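Local coordinates for protein endoglucanase (Clostridium thermocellum, PDB 2C4X) that probably acts as a cellulase and recognises beta-glucan chains, xyloglucan included, through its C-terminal CBM44 module, which here follows a PKD domain, at residues L152-M166 and D222-Q234. The protein carries 1 engineered substitution. Residues are numbered along the deposited sequence; the frame is centred on the assembly and turned at random.
With EDO (1,2-ethanediol), chain F.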
# COMPACT_ATOMS: atom_id res chain seq x y z
N LEU A 152 -1.92 8.91 18.25
CA LEU A 152 -3.21 8.57 17.68
C LEU A 152 -3.24 7.04 17.72
O LEU A 152 -2.45 6.39 17.03
CB LEU A 152 -3.31 9.09 16.24
CG LEU A 152 -4.59 8.74 15.48
CD1 LEU A 152 -5.82 9.26 16.21
CD2 LEU A 152 -4.54 9.24 14.04
N LYS A 153 -4.16 6.47 18.50
CA LYS A 153 -4.02 5.07 18.90
C LYS A 153 -5.34 4.29 18.91
O LYS A 153 -6.43 4.85 19.07
CB LYS A 153 -3.35 4.99 20.29
CG LYS A 153 -4.26 5.43 21.45
CD LYS A 153 -3.51 5.49 22.76
CE LYS A 153 -4.44 5.90 23.90
NZ LYS A 153 -3.66 5.99 25.18
N LEU A 154 -5.21 2.98 18.73
CA LEU A 154 -6.30 2.04 18.83
C LEU A 154 -5.94 1.01 19.90
O LEU A 154 -4.95 0.29 19.75
CB LEU A 154 -6.48 1.32 17.49
CG LEU A 154 -7.81 0.76 16.95
CD1 LEU A 154 -7.55 -0.60 16.32
CD2 LEU A 154 -8.98 0.68 17.94
N ASP A 155 -6.71 0.97 20.99
CA ASP A 155 -6.65 -0.16 21.91
C ASP A 155 -7.79 -1.09 21.47
O ASP A 155 -8.94 -0.72 21.49
CB ASP A 155 -6.84 0.26 23.37
CG ASP A 155 -5.68 1.08 23.90
OD1 ASP A 155 -4.57 0.51 24.13
OD2 ASP A 155 -5.88 2.30 24.10
N GLY A 156 -7.47 -2.32 21.14
CA GLY A 156 -6.29 -2.93 21.65
C GLY A 156 -6.81 -4.14 22.36
O GLY A 156 -6.74 -4.23 23.59
N GLY A 157 -7.43 -5.00 21.54
CA GLY A 157 -7.60 -6.43 21.79
C GLY A 157 -6.60 -7.03 20.82
O GLY A 157 -5.46 -6.57 20.75
N THR A 158 -6.99 -8.02 20.04
CA THR A 158 -6.03 -8.57 19.07
C THR A 158 -6.26 -7.96 17.68
O THR A 158 -7.23 -8.28 17.00
CB THR A 158 -6.00 -10.13 19.04
OG1 THR A 158 -6.40 -10.62 17.76
CG2 THR A 158 -6.87 -10.74 20.15
N ILE A 159 -5.37 -7.06 17.28
CA ILE A 159 -5.53 -6.33 16.03
C ILE A 159 -4.96 -7.13 14.85
O ILE A 159 -5.64 -7.33 13.85
CB ILE A 159 -4.93 -4.90 16.11
CG1 ILE A 159 -5.50 -4.16 17.33
CG2 ILE A 159 -5.17 -4.12 14.81
CD1 ILE A 159 -4.81 -2.84 17.67
N VAL A 160 -3.72 -7.59 14.98
CA VAL A 160 -3.06 -8.39 13.94
C VAL A 160 -2.42 -9.65 14.53
O VAL A 160 -2.04 -9.67 15.70
CB VAL A 160 -1.99 -7.57 13.15
CG1 VAL A 160 -2.65 -6.43 12.41
CG2 VAL A 160 -0.91 -7.03 14.06
N VAL A 161 -2.32 -10.70 13.72
CA VAL A 161 -1.58 -11.88 14.14
C VAL A 161 -0.08 -11.60 14.02
O VAL A 161 0.33 -10.84 13.14
CB VAL A 161 -1.99 -13.18 13.36
CG1 VAL A 161 -3.49 -13.46 13.52
CG2 VAL A 161 -1.58 -13.12 11.90
N PRO A 162 0.74 -12.17 14.92
CA PRO A 162 2.20 -12.04 14.82
C PRO A 162 2.73 -12.42 13.43
O PRO A 162 2.28 -13.40 12.83
CB PRO A 162 2.71 -13.02 15.87
CG PRO A 162 1.62 -13.06 16.89
CD PRO A 162 0.35 -12.96 16.11
N GLY A 163 3.67 -11.62 12.92
CA GLY A 163 4.24 -11.83 11.59
C GLY A 163 3.67 -10.91 10.53
O GLY A 163 4.19 -10.84 9.42
N THR A 164 2.60 -10.18 10.87
CA THR A 164 1.87 -9.33 9.91
C THR A 164 2.59 -8.02 9.61
O THR A 164 3.04 -7.33 10.53
CB THR A 164 0.45 -9.00 10.45
OG1 THR A 164 -0.25 -10.21 10.76
CG2 THR A 164 -0.37 -8.17 9.43
N THR A 165 2.68 -7.67 8.33
CA THR A 165 3.19 -6.37 7.95
C THR A 165 2.01 -5.43 7.69
O THR A 165 1.16 -5.69 6.85
CB THR A 165 4.10 -6.45 6.71
OG1 THR A 165 5.21 -7.31 7.00
CG2 THR A 165 4.62 -5.07 6.31
N MSE A 166 1.97 -4.34 8.46
CA MSE A 166 0.97 -3.29 8.29
C MSE A 166 1.54 -2.16 7.45
O MSE A 166 2.72 -1.83 7.57
CB MSE A 166 0.58 -2.72 9.66
CG MSE A 166 -0.21 -3.66 10.56
SE MSE A 166 0.19 -3.28 12.46
CE MSE A 166 1.83 -4.37 12.56
N ASP A 222 7.38 -13.86 16.89
CA ASP A 222 7.51 -14.48 18.22
C ASP A 222 6.65 -13.85 19.33
O ASP A 222 6.71 -14.28 20.48
CB ASP A 222 8.99 -14.57 18.65
CG ASP A 222 9.65 -13.20 18.80
OD1 ASP A 222 9.02 -12.16 18.50
OD2 ASP A 222 10.82 -13.16 19.24
N VAL A 223 5.85 -12.84 18.98
CA VAL A 223 4.92 -12.21 19.91
C VAL A 223 3.81 -13.18 20.31
O VAL A 223 3.28 -13.89 19.46
CB VAL A 223 4.30 -10.93 19.27
CG1 VAL A 223 3.16 -10.37 20.13
CG2 VAL A 223 5.37 -9.88 19.04
N ASP A 224 3.45 -13.20 21.59
CA ASP A 224 2.31 -13.99 22.05
C ASP A 224 1.02 -13.50 21.36
O ASP A 224 0.64 -12.33 21.51
CB ASP A 224 2.19 -13.92 23.58
CG ASP A 224 1.20 -14.93 24.15
OD1 ASP A 224 0.21 -15.29 23.49
OD2 ASP A 224 1.39 -15.36 25.31
N PRO A 225 0.35 -14.39 20.59
CA PRO A 225 -0.85 -13.97 19.84
C PRO A 225 -2.05 -13.60 20.73
O PRO A 225 -2.99 -12.98 20.24
CB PRO A 225 -1.17 -15.19 18.96
CG PRO A 225 -0.54 -16.35 19.66
CD PRO A 225 0.67 -15.82 20.37
N THR A 226 -2.02 -13.98 22.00
CA THR A 226 -3.13 -13.72 22.92
C THR A 226 -3.04 -12.36 23.62
O THR A 226 -4.02 -11.92 24.24
CB THR A 226 -3.27 -14.85 23.97
OG1 THR A 226 -2.08 -14.94 24.75
CG2 THR A 226 -3.51 -16.20 23.27
N TRP A 227 -1.89 -11.69 23.52
CA TRP A 227 -1.67 -10.41 24.20
C TRP A 227 -2.47 -9.32 23.52
O TRP A 227 -2.41 -9.20 22.29
CB TRP A 227 -0.19 -10.03 24.18
CG TRP A 227 0.67 -10.79 25.17
CD1 TRP A 227 0.38 -11.96 25.80
CD2 TRP A 227 1.99 -10.42 25.60
NE1 TRP A 227 1.42 -12.34 26.61
CE2 TRP A 227 2.42 -11.41 26.51
CE3 TRP A 227 2.83 -9.33 25.32
CZ2 TRP A 227 3.68 -11.35 27.14
CZ3 TRP A 227 4.07 -9.27 25.95
CH2 TRP A 227 4.48 -10.27 26.85
N PRO A 228 -3.22 -8.52 24.31
CA PRO A 228 -3.87 -7.35 23.72
C PRO A 228 -2.81 -6.42 23.11
O PRO A 228 -1.64 -6.44 23.52
CB PRO A 228 -4.59 -6.70 24.90
CG PRO A 228 -3.95 -7.27 26.12
CD PRO A 228 -3.51 -8.65 25.75
N GLN A 229 -3.22 -5.64 22.10
CA GLN A 229 -2.29 -4.80 21.34
C GLN A 229 -2.79 -3.37 21.23
O GLN A 229 -3.99 -3.14 21.02
CB GLN A 229 -2.12 -5.36 19.92
CG GLN A 229 -1.67 -6.81 19.86
CD GLN A 229 -1.85 -7.42 18.47
OE1 GLN A 229 -2.55 -6.87 17.62
NE2 GLN A 229 -1.22 -8.57 18.25
N GLN A 230 -1.88 -2.42 21.38
CA GLN A 230 -2.16 -1.04 21.01
C GLN A 230 -1.42 -0.73 19.71
O GLN A 230 -0.21 -0.91 19.64
CB GLN A 230 -1.75 -0.07 22.11
CG GLN A 230 -2.10 1.38 21.81
CD GLN A 230 -1.67 2.31 22.92
OE1 GLN A 230 -0.89 3.23 22.69
NE2 GLN A 230 -2.19 2.07 24.13
N MSE A 231 -2.16 -0.30 18.69
CA MSE A 231 -1.56 0.15 17.44
C MSE A 231 -1.78 1.66 17.30
O MSE A 231 -2.83 2.18 17.66
CB MSE A 231 -2.19 -0.60 16.26
CG MSE A 231 -1.62 -0.27 14.88
SE MSE A 231 -2.61 -1.23 13.44
CE MSE A 231 -4.18 -0.13 13.38
N GLY A 232 -0.79 2.37 16.78
CA GLY A 232 -1.01 3.79 16.53
C GLY A 232 0.11 4.50 15.83
O GLY A 232 1.00 3.88 15.24
N ILE A 233 0.05 5.83 15.86
CA ILE A 233 1.12 6.66 15.39
C ILE A 233 1.52 7.60 16.52
O ILE A 233 0.66 8.22 17.16
CB ILE A 233 0.72 7.45 14.11
CG1 ILE A 233 0.32 6.47 13.00
CG2 ILE A 233 1.88 8.35 13.65
CD1 ILE A 233 -0.58 7.08 11.98
N GLN A 234 2.82 7.68 16.77
CA GLN A 234 3.37 8.57 17.77
C GLN A 234 4.18 9.68 17.09
O GLN A 234 4.94 9.42 16.15
CB GLN A 234 4.26 7.81 18.75
CG GLN A 234 4.69 8.63 19.95
CD GLN A 234 5.60 7.86 20.90
OE1 GLN A 234 6.77 7.64 20.61
NE2 GLN A 234 5.05 7.48 22.05
C1 EDO F . 2.43 5.81 24.26
O1 EDO F . 1.22 5.28 23.70
C2 EDO F . 3.54 4.77 24.17
O2 EDO F . 4.81 5.42 24.36
O HOH W 1 -1.15 4.87 25.04
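Leu-152 to Asp-155 pair antiparallel with Gln-230 to Ile-233 inside one sheet of the CBM44 beta-sandwich, and the chain of 156-164 then crosses to the second sheet, where Met-166 lies. Gly-232 suits its place opposite Lys-153: the two CA atoms approach to 4.0 Å in a non-hydrogen-bonded pair, and with no CB, Gly-232 lets its CA come within 3.0 Å of Leu-152 O. Between the sheets, Met-231 and Met-166, methionines modelled as selenomethionine, use long, flexible chains to bridge the layers. Met-231 CG stands anti to the backbone N (chi1 -178°), and the two chains slide past each other in opposite directions. Met-231 SE meets Met-166 SE at 3.6 Å. Ile-159 fills the hollow beside them, its CD1 3.7 Å from Met-231 CB and its CG2 against Met-231 SE.

On the other side of the sheet the long, extended Gln-230 reaches Asp-155, whose OD1 takes the NE2 hydrogen on its syn side with carboxylate and amide planes 85° apart. Gln-230 OE1 bonds Tyr-184 and a water that also binds Lys-153 NZ, while the lysine's CD methylene lies against the amide.

Past the last bridge, the Pro-162 ring rests over the turn that runs from Val-223 to Pro-225. Its CG meets the carbonyl Val-223 O at 3.2 Å; the rigid rings of Pro-162 and Pro-225 cross at about a right angle, an apolar fit with Pro-162 CD 3.9 Å from Pro-225 CB. Gln-229 pins the crossing loop, since one amide group can accept from backbone N-H groups and donate to a backbone carbonyl. Its NE2 gives an in-plane bond to Val-160 O at 2.9 Å, while OE1 receives Val-160 N on a lone pair and, from 52° above its carbonyl plane, Ile-159 N at 2.8 Å.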